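Local coordinates for F5/8 type C domain protein (Clostridium perfringens, PDB 7JRM) that probably binds mucin-type glycans through a calcium-bearing family 51 carbohydrate-binding module, as part of the O-glycopeptidase ZmpB, at residues Asn110-Leu115 / Asp217-Lys222; Thr148-Asp153 / Ala176-Met181; Arg154-Lys159 / Asn211-Ala216; Ser162-Lys167 / Leu202-Ala207. All coordinates share one frame; numbering follows the deposited sequence.

In the fold
All four contacts lie in the NPCBM/NEW2 domain, a two-layered beta fold. Contacts 1 and 2 are buried and have no hydrogen bond between their segments: contact 1 lays the short strand 112-115 across strand 215-224, while contact 2 packs strand 145-152 of one sheet against edge strand 173-182 of the other. Contacts 3 and 4 are partly buried and meet at the calcium ion. Contact 4 is the one true strand pairing, with apolar packing on one face and a salt bridge on the other, where Lys165, Lys167 and Asp205 are partly exposed. Contact 3 joins the loop 154-159 to the turn and strand start at 211-216 through ring, methyl and lysine contacts.

Contact 1. Residues Asn110-Leu115 / Asp217-Lys222; sequences NQIRLL and DWADAK
The first torsion of Ile112 (chi1 -69°) puts CG1 beside the backbone N and leaves the CG2 methyl anti to it. This methyl lies 3.5 Å from Asp217 OD2 and also reaches Ala219 CB. At Leu114 the first torsion sets CG beside the backbone N, and the two end methyls then divide their targets: CD1 meets Ala219 CB at 3.7 Å, while CD2 comes within 3.6 Å of Asp217 OD2. Asp217 runs past Ile112 and Leu114 in the opposite direction, and a methyl of each touches OD2. The same OD2 lies 3.6 Å from Arg113 O, without a hydrogen bond. Asp153 brings a second carboxylate close to that oxygen, and two acids so near in a buried place would be expected to make a proton on one of them more likely. The axes of strands 112-115 and 217-219 pass 8.0 Å apart at 90°, so the backbones cross instead of pairing, and the contact is made mainly by side chains. Strand 112-115 forms a two-stranded hairpin with strand 121-124, whose Phe124 touches both Ile112 and Ala219. Strand 215-224 pairs with strands 145-152 and 127-131, and Trp218 faces the opposite way, toward Phe166, Leu202 and Val204.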
loop_
_atom_site.group_PDB
_atom_site.type_symbol
_atom_site.label_atom_id
_atom_site.label_comp_id
_atom_site.label_asym_id
_atom_site.label_seq_id
_atom_site.Cartn_x
_atom_site.Cartn_y
_atom_site.Cartn_z
ATOM N N ASN A 110 10.200 -1.608 -42.946
ATOM C CA ASN A 110 10.671 -0.656 -41.956
ATOM C C ASN A 110 9.766 -0.681 -40.725
ATOM O O ASN A 110 8.737 -1.363 -40.683
ATOM C CB ASN A 110 10.714 0.752 -42.545
ATOM C CG ASN A 110 11.837 0.929 -43.544
ATOM O OD1 ASN A 110 12.902 0.324 -43.416
ATOM N ND2 ASN A 110 11.604 1.761 -44.552
ATOM N N GLN A 111 10.163 0.080 -39.710
ATOM C CA GLN A 111 9.364 0.179 -38.498
ATOM C C GLN A 111 8.033 0.862 -38.786
ATOM O O GLN A 111 7.910 1.679 -39.704
ATOM C CB GLN A 111 10.118 0.952 -37.416
ATOM C CG GLN A 111 11.314 0.221 -36.830
ATOM C CD GLN A 111 12.138 1.103 -35.912
ATOM O OE1 GLN A 111 12.734 2.089 -36.349
ATOM N NE2 GLN A 111 12.175 0.756 -34.630
ATOM N N ILE A 112 7.024 0.514 -37.990
ATOM C CA ILE A 112 5.719 1.156 -38.106
ATOM C C ILE A 112 5.843 2.600 -37.641
ATOM O O ILE A 112 6.204 2.868 -36.489
ATOM C CB ILE A 112 4.661 0.395 -37.299
ATOM C CG1 ILE A 112 4.377 -0.960 -37.951
ATOM C CG2 ILE A 112 3.389 1.217 -37.181
ATOM C CD1 ILE A 112 3.609 -1.910 -37.070
ATOM N N ARG A 113 5.553 3.538 -38.540
ATOM C CA ARG A 113 5.739 4.955 -38.264
ATOM C C ARG A 113 4.540 5.737 -38.775
ATOM O O ARG A 113 4.163 5.609 -39.943
ATOM C CB ARG A 113 7.029 5.477 -38.911
ATOM C CG ARG A 113 8.298 4.924 -38.280
ATOM C CD ARG A 113 9.534 5.285 -39.089
ATOM N NE ARG A 113 9.455 4.812 -40.468
ATOM C CZ ARG A 113 9.740 5.558 -41.530
ATOM N NH1 ARG A 113 10.124 6.818 -41.375
ATOM N NH2 ARG A 113 9.641 5.046 -42.748
ATOM N N LEU A 114 3.949 6.545 -37.898
ATOM C CA LEU A 114 2.814 7.388 -38.234
ATOM C C LEU A 114 3.131 8.831 -37.863
ATOM O O LEU A 114 4.155 9.126 -37.240
ATOM C CB LEU A 114 1.537 6.919 -37.523
ATOM C CG LEU A 114 1.026 5.528 -37.903
ATOM C CD1 LEU A 114 -0.275 5.218 -37.179
ATOM C CD2 LEU A 114 0.849 5.417 -39.408
ATOM N N LEU A 115 2.236 9.733 -38.251
ATOM C CA LEU A 115 2.407 11.160 -38.015
ATOM C C LEU A 115 1.583 11.599 -36.810
ATOM O O LEU A 115 0.424 11.203 -36.659
ATOM C CB LEU A 115 2.001 11.968 -39.249
ATOM C CG LEU A 115 2.242 13.477 -39.198
ATOM C CD1 LEU A 115 3.724 13.789 -39.327
ATOM C CD2 LEU A 115 1.445 14.184 -40.283
ATOM N N ASP A 217 -0.980 1.385 -41.644
ATOM C CA ASP A 217 -0.611 0.700 -40.414
ATOM C C ASP A 217 -1.791 0.647 -39.456
ATOM O O ASP A 217 -2.491 1.646 -39.261
ATOM C CB ASP A 217 0.560 1.392 -39.708
ATOM C CG ASP A 217 1.805 1.449 -40.557
ATOM O OD1 ASP A 217 2.030 0.518 -41.357
ATOM O OD2 ASP A 217 2.567 2.425 -40.407
ATOM N N TRP A 218 -1.999 -0.525 -38.859
ATOM C CA TRP A 218 -2.822 -0.658 -37.659
ATOM C C TRP A 218 -1.860 -0.630 -36.475
ATOM O O TRP A 218 -1.438 -1.660 -35.950
ATOM C CB TRP A 218 -3.654 -1.938 -37.698
ATOM C CG TRP A 218 -4.563 -2.039 -38.885
ATOM C CD1 TRP A 218 -4.270 -2.590 -40.098
ATOM C CD2 TRP A 218 -5.920 -1.584 -38.969
ATOM N NE1 TRP A 218 -5.358 -2.504 -40.933
ATOM C CE2 TRP A 218 -6.383 -1.889 -40.264
ATOM C CE3 TRP A 218 -6.785 -0.946 -38.075
ATOM C CZ2 TRP A 218 -7.674 -1.575 -40.688
ATOM C CZ3 TRP A 218 -8.067 -0.637 -38.498
ATOM C CH2 TRP A 218 -8.499 -0.953 -39.792
ATOM N N ALA A 219 -1.498 0.582 -36.065
ATOM C CA ALA A 219 -0.447 0.771 -35.072
ATOM C C ALA A 219 -0.974 0.511 -33.667
ATOM O O ALA A 219 -2.022 1.040 -33.279
ATOM C CB ALA A 219 0.127 2.183 -35.169
ATOM N N ASP A 220 -0.238 -0.303 -32.906
ATOM C CA ASP A 220 -0.590 -0.651 -31.529
ATOM C C ASP A 220 -1.971 -1.296 -31.443
ATOM O O ASP A 220 -2.644 -1.206 -30.414
ATOM C CB ASP A 220 -0.512 0.572 -30.609
ATOM C CG ASP A 220 0.025 0.233 -29.232
ATOM O OD1 ASP A 220 1.200 -0.180 -29.134
ATOM O OD2 ASP A 220 -0.727 0.388 -28.246
ATOM N N ALA A 221 -2.401 -1.947 -32.525
ATOM C CA ALA A 221 -3.702 -2.602 -32.550
ATOM C C ALA A 221 -3.740 -3.728 -31.528
ATOM O O ALA A 221 -2.909 -4.641 -31.568
ATOM C CB ALA A 221 -3.994 -3.137 -33.951
ATOM N N LYS A 222 -4.704 -3.665 -30.614
ATOM C CA LYS A 222 -4.732 -4.608 -29.506
ATOM C C LYS A 222 -6.153 -4.755 -28.988
ATOM O O LYS A 222 -6.971 -3.837 -29.097
ATOM C CB LYS A 222 -3.804 -4.154 -28.374
ATOM C CG LYS A 222 -4.175 -2.805 -27.776
ATOM C CD LYS A 222 -3.146 -2.344 -26.758
ATOM C CE LYS A 222 -3.374 -0.894 -26.359
ATOM N NZ LYS A 222 -2.235 -0.350 -25.566
#

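Contact 2. Residues Thr148-Asp153 / Ala176-Met181; sequences TWVGID and AETDVM
The flat group in this contact is the Val150-Gly151 peptide, approached by the end of Met181. The methyl CE lies off the peptide plane to one side, 3.4 Å from Val150 O and 3.6 Å from Gly151 CA, and Met181 SD lies on that same side. The carbonyl of Met181 itself is met by an aliphatic branch, with Ile152 CG1 3.7 Å from Met181 O and the CD1 methyl just beyond. A bend at chi3 (90°) in Met181 folds the methyl toward the glycine. Its side chain crosses that of Val150 at about a right angle, leaving SD 4.1 Å from Val150 CG2. That valine methyl has a second neighbour, since Val150 and Thr178 reach toward each other tip to tip, their CG2 methyls 3.9 Å apart. The chi1 of Thr178 (70°) turns CG2 to Val150, while OG1 donates to Asp179 O, on a lone pair in the carbonyl plane, and accepts from Phe166 N. This is interlayer packing of a beta-sandwich. Strand 145-152 runs between strands 188-193 and 215-224 in one sheet, strand 173-182 is the edge of the other beside strand 163-170, and Phe166 touches both Val150 and Met181.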
loop_
_atom_site.group_PDB
_atom_site.type_symbol
_atom_site.label_atom_id
_atom_site.label_comp_id
_atom_site.label_asym_id
_atom_site.label_seq_id
_atom_site.Cartn_x
_atom_site.Cartn_y
_atom_site.Cartn_z
ATOM N N THR A 148 -6.748 0.863 -31.467
ATOM C CA THR A 148 -5.697 0.926 -32.473
ATOM C C THR A 148 -5.469 2.369 -32.905
ATOM O O THR A 148 -6.367 3.209 -32.819
ATOM C CB THR A 148 -6.040 0.067 -33.698
ATOM O OG1 THR A 148 -4.921 0.034 -34.593
ATOM C CG2 THR A 148 -7.248 0.636 -34.433
ATOM N N TRP A 149 -4.247 2.636 -33.357
ATOM C CA TRP A 149 -3.920 3.832 -34.117
ATOM C C TRP A 149 -3.866 3.472 -35.596
ATOM O O TRP A 149 -3.462 2.366 -35.967
ATOM C CB TRP A 149 -2.577 4.424 -33.682
ATOM C CG TRP A 149 -2.569 5.039 -32.312
ATOM C CD1 TRP A 149 -2.019 4.511 -31.181
ATOM C CD2 TRP A 149 -3.117 6.309 -31.935
ATOM N NE1 TRP A 149 -2.197 5.367 -30.122
ATOM C CE2 TRP A 149 -2.868 6.480 -30.558
ATOM C CE3 TRP A 149 -3.797 7.317 -32.627
ATOM C CZ2 TRP A 149 -3.275 7.614 -29.860
ATOM C CZ3 TRP A 149 -4.200 8.444 -31.931
ATOM C CH2 TRP A 149 -3.939 8.583 -30.562
ATOM N N VAL A 150 -4.282 4.410 -36.445
ATOM C CA VAL A 150 -4.296 4.189 -37.886
ATOM C C VAL A 150 -3.717 5.408 -38.589
ATOM O O VAL A 150 -3.756 6.528 -38.069
ATOM C CB VAL A 150 -5.714 3.883 -38.416
ATOM C CG1 VAL A 150 -6.205 2.543 -37.887
ATOM C CG2 VAL A 150 -6.678 5.001 -38.046
ATOM N N GLY A 151 -3.177 5.181 -39.779
ATOM C CA GLY A 151 -2.611 6.262 -40.557
ATOM C C GLY A 151 -1.776 5.727 -41.699
ATOM O O GLY A 151 -1.567 4.518 -41.841
ATOM N N ILE A 152 -1.304 6.661 -42.518
ATOM C CA ILE A 152 -0.421 6.333 -43.631
ATOM C C ILE A 152 0.994 6.155 -43.098
ATOM O O ILE A 152 1.503 7.007 -42.358
ATOM C CB ILE A 152 -0.479 7.428 -44.708
ATOM C CG1 ILE A 152 -1.873 7.492 -45.338
ATOM C CG2 ILE A 152 0.582 7.190 -45.775
ATOM C CD1 ILE A 152 -2.109 6.456 -46.414
ATOM N N ASP A 153 1.631 5.043 -43.464
ATOM C CA ASP A 153 2.995 4.788 -43.021
ATOM C C ASP A 153 3.937 5.853 -43.570
ATOM O O ASP A 153 3.774 6.332 -44.695
ATOM C CB ASP A 153 3.448 3.396 -43.467
ATOM C CG ASP A 153 4.800 3.012 -42.897
ATOM O OD1 ASP A 153 4.890 2.757 -41.680
ATOM O OD2 ASP A 153 5.779 2.963 -43.671
ATOM N N ALA A 176 -16.984 1.271 -36.976
ATOM C CA ALA A 176 -16.219 2.507 -36.924
ATOM C C ALA A 176 -15.448 2.672 -38.224
ATOM O O ALA A 176 -15.151 1.701 -38.923
ATOM C CB ALA A 176 -15.262 2.529 -35.726
ATOM N N GLU A 177 -15.126 3.925 -38.537
ATOM C CA GLU A 177 -14.355 4.241 -39.731
ATOM C C GLU A 177 -13.796 5.648 -39.593
ATOM O O GLU A 177 -14.307 6.469 -38.828
ATOM C CB GLU A 177 -15.203 4.119 -41.001
ATOM C CG GLU A 177 -16.181 5.262 -41.209
ATOM C CD GLU A 177 -17.040 5.072 -42.444
ATOM O OE1 GLU A 177 -16.699 4.210 -43.280
ATOM O OE2 GLU A 177 -18.057 5.785 -42.577
ATOM N N THR A 178 -12.730 5.910 -40.344
ATOM C CA THR A 178 -12.114 7.223 -40.397
ATOM C C THR A 178 -12.523 7.930 -41.685
ATOM O O THR A 178 -13.205 7.369 -42.546
ATOM C CB THR A 178 -10.590 7.113 -40.305
ATOM O OG1 THR A 178 -10.076 6.540 -41.514
ATOM C CG2 THR A 178 -10.184 6.246 -39.125
ATOM N N ASP A 179 -12.104 9.185 -41.814
ATOM C CA ASP A 179 -12.206 9.879 -43.086
ATOM C C ASP A 179 -11.103 9.384 -44.018
ATOM O O ASP A 179 -10.343 8.466 -43.695
ATOM C CB ASP A 179 -12.117 11.390 -42.882
ATOM C CG ASP A 179 -13.026 11.888 -41.777
ATOM O OD1 ASP A 179 -14.165 11.386 -41.669
ATOM O OD2 ASP A 179 -12.599 12.782 -41.017
ATOM N N VAL A 180 -11.007 9.996 -45.195
ATOM C CA VAL A 180 -9.898 9.695 -46.092
ATOM C C VAL A 180 -8.623 10.269 -45.489
ATOM O O VAL A 180 -8.504 11.484 -45.290
ATOM C CB VAL A 180 -10.155 10.252 -47.498
ATOM C CG1 VAL A 180 -8.857 10.319 -48.287
ATOM C CG2 VAL A 180 -11.180 9.394 -48.223
ATOM N N MET A 181 -7.668 9.396 -45.183
ATOM C CA MET A 181 -6.424 9.793 -44.540
ATOM C C MET A 181 -5.324 9.900 -45.587
ATOM O O MET A 181 -5.140 8.986 -46.397
ATOM C CB MET A 181 -6.030 8.792 -43.454
ATOM C CG MET A 181 -6.774 8.992 -42.145
ATOM S SD MET A 181 -6.174 7.929 -40.822
ATOM C CE MET A 181 -4.912 8.980 -40.108
#

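Contact 3. Residues Arg154-Lys159 / Asn211-Ala216; sequences RHVADK and NNWDHA. With CA (calcium ion), chain B.
Lys159 lies along one face of the Trp213 indole. Its CE sits 3.5 Å from the centroid of the six-membered ring, 7° off the normal, a CH-pi contact, and NZ goes on to a cation-pi contact at 3.8 Å from that same centroid. The bend at chi2 (-49°) lays the lysine chain over the ring, with CB and CG above the five-membered part. Val156 makes the second CH-pi contact: CG1 is 3.5 Å from the centroid of the His215 ring, almost straight over its centre, and also 4.0 Å from Trp213 CE3, so one methyl touches both aromatic residues. His155 and His215 meet rim to rim with nearly parallel planes, their centroids 5.7 Å apart. Each segment contains a beta turn, type I from Val156 to Lys159 and type II from Asn211 to Asp214. The second belongs to the calcium-binding loop of this beta-sandwich module: Trp213 takes its positive-phi position, and Asp214 points away from the Lys159 side and grips the calcium with both carboxylate oxygens, OD2 at 2.5 Å from the ion. A calcium-bound water donates a hydrogen bond to Asn212 O. Further out, Ser132 OG hydrogen-bonds Asp214 OD2, and the His131 ring packs against His215.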
loop_
_atom_site.group_PDB
_atom_site.type_symbol
_atom_site.label_atom_id
_atom_site.label_comp_id
_atom_site.label_asym_id
_atom_site.label_seq_id
_atom_site.Cartn_x
_atom_site.Cartn_y
_atom_site.Cartn_z
ATOM N N ARG A 154 4.931 6.224 -42.760
ATOM C CA ARG A 154 5.821 7.327 -43.106
ATOM C C ARG A 154 6.806 6.980 -44.214
ATOM O O ARG A 154 7.492 7.882 -44.708
ATOM C CB ARG A 154 6.585 7.790 -41.863
ATOM C CG ARG A 154 5.718 8.481 -40.821
ATOM C CD ARG A 154 4.751 9.463 -41.468
ATOM N NE ARG A 154 5.438 10.622 -42.031
ATOM C CZ ARG A 154 4.818 11.670 -42.565
ATOM N NH1 ARG A 154 5.520 12.683 -43.055
ATOM N NH2 ARG A 154 3.493 11.706 -42.608
ATOM N N HIS A 155 6.897 5.710 -44.618
ATOM C CA HIS A 155 7.819 5.336 -45.685
ATOM C C HIS A 155 7.429 5.945 -47.027
ATOM O O HIS A 155 8.292 6.092 -47.900
ATOM C CB HIS A 155 7.894 3.811 -45.801
ATOM C CG HIS A 155 8.714 3.327 -46.956
ATOM N ND1 HIS A 155 10.084 3.194 -46.891
ATOM C CD2 HIS A 155 8.356 2.939 -48.202
ATOM C CE1 HIS A 155 10.537 2.749 -48.051
ATOM N NE2 HIS A 155 9.508 2.586 -48.864
ATOM N N VAL A 156 6.162 6.314 -47.205
ATOM C CA VAL A 156 5.695 6.882 -48.465
ATOM C C VAL A 156 5.418 8.369 -48.291
ATOM O O VAL A 156 4.534 8.929 -48.948
ATOM C CB VAL A 156 4.443 6.144 -48.975
ATOM C CG1 VAL A 156 4.796 4.721 -49.380
ATOM C CG2 VAL A 156 3.355 6.145 -47.913
ATOM N N ALA A 157 6.183 9.023 -47.412
ATOM C CA ALA A 157 5.998 10.447 -47.158
ATOM C C ALA A 157 6.318 11.317 -48.366
ATOM O O ALA A 157 5.968 12.502 -48.360
ATOM C CB ALA A 157 6.856 10.884 -45.970
ATOM N N ASP A 158 6.967 10.767 -49.393
ATOM C CA ASP A 158 7.322 11.517 -50.590
ATOM C C ASP A 158 6.497 11.110 -51.807
ATOM O O ASP A 158 6.808 11.536 -52.924
ATOM C CB ASP A 158 8.813 11.349 -50.893
ATOM C CG ASP A 158 9.255 9.893 -50.879
ATOM O OD1 ASP A 158 10.472 9.643 -50.751
ATOM O OD2 ASP A 158 8.391 8.998 -50.994
ATOM N N LYS A 159 5.453 10.306 -51.619
ATOM C CA LYS A 159 4.704 9.731 -52.729
ATOM C C LYS A 159 3.481 10.548 -53.126
ATOM O O LYS A 159 2.807 10.187 -54.098
ATOM C CB LYS A 159 4.281 8.300 -52.384
ATOM C CG LYS A 159 5.445 7.327 -52.278
ATOM C CD LYS A 159 6.377 7.439 -53.474
ATOM C CE LYS A 159 7.488 6.404 -53.408
ATOM N NZ LYS A 159 8.224 6.300 -54.697
ATOM N N ASN A 211 -4.928 2.232 -55.230
ATOM C CA ASN A 211 -4.131 1.786 -54.095
ATOM C C ASN A 211 -2.680 2.248 -54.182
ATOM O O ASN A 211 -1.823 1.707 -53.476
ATOM C CB ASN A 211 -4.196 0.262 -53.971
ATOM C CG ASN A 211 -3.505 -0.453 -55.119
ATOM O OD1 ASN A 211 -3.193 0.146 -56.148
ATOM N ND2 ASN A 211 -3.258 -1.746 -54.942
ATOM N N ASN A 212 -2.390 3.237 -55.024
ATOM C CA ASN A 212 -1.011 3.639 -55.274
ATOM C C ASN A 212 -0.360 4.179 -54.008
ATOM O O ASN A 212 -0.822 5.173 -53.437
ATOM C CB ASN A 212 -0.965 4.685 -56.386
ATOM C CG ASN A 212 0.401 4.781 -57.036
ATOM O OD1 ASN A 212 1.163 3.814 -57.046
ATOM N ND2 ASN A 212 0.722 5.951 -57.576
ATOM N N TRP A 213 0.717 3.516 -53.577
ATOM C CA TRP A 213 1.497 3.920 -52.405
ATOM C C TRP A 213 0.642 3.983 -51.142
ATOM O O TRP A 213 0.865 4.824 -50.269
ATOM C CB TRP A 213 2.202 5.258 -52.646
ATOM C CG TRP A 213 3.118 5.232 -53.830
ATOM C CD1 TRP A 213 3.008 5.977 -54.967
ATOM C CD2 TRP A 213 4.287 4.418 -53.996
ATOM N NE1 TRP A 213 4.035 5.678 -55.832
ATOM C CE2 TRP A 213 4.833 4.724 -55.258
ATOM C CE3 TRP A 213 4.923 3.462 -53.199
ATOM C CZ2 TRP A 213 5.985 4.107 -55.741
ATOM C CZ3 TRP A 213 6.066 2.851 -53.680
ATOM C CH2 TRP A 213 6.586 3.177 -54.939
ATOM N N ASP A 214 -0.332 3.082 -51.033
ATOM C CA ASP A 214 -1.251 3.062 -49.896
ATOM C C ASP A 214 -0.707 2.172 -48.774
ATOM O O ASP A 214 -1.279 1.144 -48.415
ATOM C CB ASP A 214 -2.632 2.603 -50.345
ATOM C CG ASP A 214 -3.454 3.726 -50.946
ATOM O OD1 ASP A 214 -2.957 4.872 -50.996
ATOM O OD2 ASP A 214 -4.601 3.462 -51.362
ATOM N N HIS A 215 0.424 2.594 -48.217
ATOM C CA HIS A 215 1.000 1.919 -47.060
ATOM C C HIS A 215 0.235 2.343 -45.814
ATOM O O HIS A 215 0.250 3.521 -45.443
ATOM C CB HIS A 215 2.484 2.252 -46.922
ATOM C CG HIS A 215 3.334 1.727 -48.039
ATOM N ND1 HIS A 215 4.692 1.531 -47.909
ATOM C CD2 HIS A 215 3.020 1.362 -49.304
ATOM C CE1 HIS A 215 5.178 1.064 -49.044
ATOM N NE2 HIS A 215 4.185 0.953 -49.909
ATOM N N ALA A 216 -0.440 1.390 -45.171
ATOM C CA ALA A 216 -1.293 1.675 -44.027
ATOM C C ALA A 216 -0.887 0.813 -42.843
ATOM O O ALA A 216 -0.506 -0.349 -43.011
ATOM C CB ALA A 216 -2.769 1.438 -44.363
HETATM CA CA CA B . -5.345 5.573 -52.371
HETATM O O HOH W 1 -3.409 6.242 -53.643
#

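Contact 4. Residues Ser162-Lys167 / Leu202-Ala207; sequences SSVKFK and LVVDVA. With CA (calcium ion), chain B.
Backbone bonds come first: Lys167 and Val203 form an antiparallel hydrogen-bonded pair, with Lys167 N to Val203 O and Val203 N to Lys167 O both at 2.8 Å. At the next hydrogen-bonded pair, Lys165 with Asp205, Asp205 N reaches Lys165 O, while the return bond from Lys165 N to Asp205 O is weak. Charge comes next, on the face that carries Lys165, Lys167, Val203 and Asp205. The extended Lys167 chain runs diagonally along the sheet, and NZ meets the anti lone pair of Asp205 OD2 in a salt bridge of 2.9 Å. The other oxygen of that carboxylate, OD1, accepts from Val206 N. On the opposite face the contact is apolar. Val204, with CG1 anti to its backbone N (chi1 180°), forks between two neighbours: CG1 packs on Val164 CB at 3.7 Å, and CG2 lies 3.9 Å from Phe166 CD2. Metal ligation closes the end of the pair. Ser163 O and Val206 O, close together, each stand 2.4 Å from the calcium, and Ser163 OG binds at 2.9 Å. Asp208, Gly210, Asp214 and a water complete eight ligand atoms, a calcium site at the ends of two inner strands of a beta-sandwich, consistent with a structural role in this carbohydrate-binding module.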
loop_
_atom_site.group_PDB
_atom_site.type_symbol
_atom_site.label_atom_id
_atom_site.label_comp_id
_atom_site.label_asym_id
_atom_site.label_seq_id
_atom_site.Cartn_x
_atom_site.Cartn_y
_atom_site.Cartn_z
ATOM N N SER A 162 -0.674 9.132 -51.633
ATOM C CA SER A 162 -1.127 8.137 -50.666
ATOM C C SER A 162 -2.426 8.578 -49.999
ATOM O O SER A 162 -2.546 9.717 -49.537
ATOM C CB SER A 162 -0.045 7.898 -49.612
ATOM O OG SER A 162 1.010 7.111 -50.137
ATOM N N SER A 163 -3.402 7.667 -49.956
ATOM C CA SER A 163 -4.712 7.948 -49.374
ATOM C C SER A 163 -5.489 6.662 -49.122
ATOM O O SER A 163 -5.653 5.847 -50.036
ATOM C CB SER A 163 -5.520 8.873 -50.289
ATOM O OG SER A 163 -5.683 8.299 -51.574
ATOM N N VAL A 164 -5.974 6.468 -47.896
ATOM C CA VAL A 164 -6.722 5.276 -47.518
ATOM C C VAL A 164 -7.884 5.678 -46.618
ATOM O O VAL A 164 -8.031 6.839 -46.229
ATOM C CB VAL A 164 -5.840 4.226 -46.808
ATOM C CG1 VAL A 164 -4.774 3.689 -47.745
ATOM C CG2 VAL A 164 -5.215 4.817 -45.559
ATOM N N LYS A 165 -8.719 4.695 -46.292
ATOM C CA LYS A 165 -9.759 4.843 -45.286
ATOM C C LYS A 165 -9.813 3.563 -44.471
ATOM O O LYS A 165 -9.904 2.469 -45.036
ATOM C CB LYS A 165 -11.126 5.130 -45.915
ATOM C CG LYS A 165 -12.222 5.403 -44.895
ATOM C CD LYS A 165 -13.605 5.350 -45.524
ATOM C CE LYS A 165 -13.659 6.144 -46.818
ATOM N NZ LYS A 165 -14.455 5.440 -47.860
ATOM N N PHE A 166 -9.747 3.697 -43.151
ATOM C CA PHE A 166 -9.775 2.547 -42.262
ATOM C C PHE A 166 -11.202 2.272 -41.812
ATOM O O PHE A 166 -11.944 3.192 -41.462
ATOM C CB PHE A 166 -8.880 2.778 -41.046
ATOM C CG PHE A 166 -7.428 2.945 -41.386
ATOM C CD1 PHE A 166 -6.931 4.181 -41.760
ATOM C CD2 PHE A 166 -6.560 1.867 -41.333
ATOM C CE1 PHE A 166 -5.597 4.340 -42.073
ATOM C CE2 PHE A 166 -5.224 2.021 -41.644
ATOM C CZ PHE A 166 -4.743 3.260 -42.016
ATOM N N LYS A 167 -11.581 0.996 -41.834
ATOM C CA LYS A 167 -12.900 0.561 -41.404
ATOM C C LYS A 167 -12.756 -0.673 -40.529
ATOM O O LYS A 167 -11.879 -1.511 -40.751
ATOM C CB LYS A 167 -13.812 0.252 -42.601
ATOM C CG LYS A 167 -13.963 1.403 -43.583
ATOM C CD LYS A 167 -14.857 1.023 -44.750
ATOM C CE LYS A 167 -14.534 1.853 -45.981
ATOM N NZ LYS A 167 -15.290 1.393 -47.179
ATOM N N LEU A 202 -10.586 -5.934 -40.151
ATOM C CA LEU A 202 -9.888 -4.665 -40.319
ATOM C C LEU A 202 -9.727 -4.388 -41.809
ATOM O O LEU A 202 -9.055 -5.148 -42.515
ATOM C CB LEU A 202 -8.532 -4.701 -39.618
ATOM C CG LEU A 202 -8.550 -5.159 -38.158
ATOM C CD1 LEU A 202 -7.152 -5.098 -37.566
ATOM C CD2 LEU A 202 -9.521 -4.321 -37.339
ATOM N N VAL A 203 -10.336 -3.304 -42.281
ATOM C CA VAL A 203 -10.428 -3.003 -43.705
ATOM C C VAL A 203 -9.709 -1.692 -43.987
ATOM O O VAL A 203 -9.940 -0.689 -43.300
ATOM C CB VAL A 203 -11.893 -2.935 -44.173
ATOM C CG1 VAL A 203 -11.972 -2.441 -45.610
ATOM C CG2 VAL A 203 -12.554 -4.298 -44.036
ATOM N N VAL A 204 -8.845 -1.703 -44.998
ATOM C CA VAL A 204 -8.154 -0.513 -45.482
ATOM C C VAL A 204 -8.602 -0.308 -46.923
ATOM O O VAL A 204 -8.155 -1.023 -47.828
ATOM C CB VAL A 204 -6.630 -0.646 -45.386
ATOM C CG1 VAL A 204 -5.956 0.620 -45.896
ATOM C CG2 VAL A 204 -6.209 -0.944 -43.956
ATOM N N ASP A 205 -9.483 0.662 -47.147
ATOM C CA ASP A 205 -9.973 0.940 -48.488
ATOM C C ASP A 205 -9.019 1.876 -49.226
ATOM O O ASP A 205 -8.100 2.459 -48.648
ATOM C CB ASP A 205 -11.382 1.530 -48.439
ATOM C CG ASP A 205 -12.252 1.047 -49.582
ATOM O OD1 ASP A 205 -11.699 0.737 -50.659
ATOM O OD2 ASP A 205 -13.486 0.971 -49.406
ATOM N N VAL A 206 -9.257 2.022 -50.531
ATOM C CA VAL A 206 -8.288 2.676 -51.406
ATOM C C VAL A 206 -8.480 4.184 -51.534
ATOM O O VAL A 206 -7.562 4.869 -52.007
ATOM C CB VAL A 206 -8.318 2.039 -52.806
ATOM C CG1 VAL A 206 -7.998 0.555 -52.719
ATOM C CG2 VAL A 206 -9.675 2.257 -53.460
ATOM N N ALA A 207 -9.635 4.717 -51.134
ATOM C CA ALA A 207 -9.949 6.152 -51.246
ATOM C C ALA A 207 -9.754 6.560 -52.707
ATOM O O ALA A 207 -10.292 5.889 -53.599
ATOM C CB ALA A 207 -9.131 6.935 -50.227
HETATM CA CA CA B . -5.345 5.573 -52.371
HETATM O O HOH W 2 -12.402 4.520 -49.741
HETATM O O HOH W 1 -3.409 6.242 -53.643
#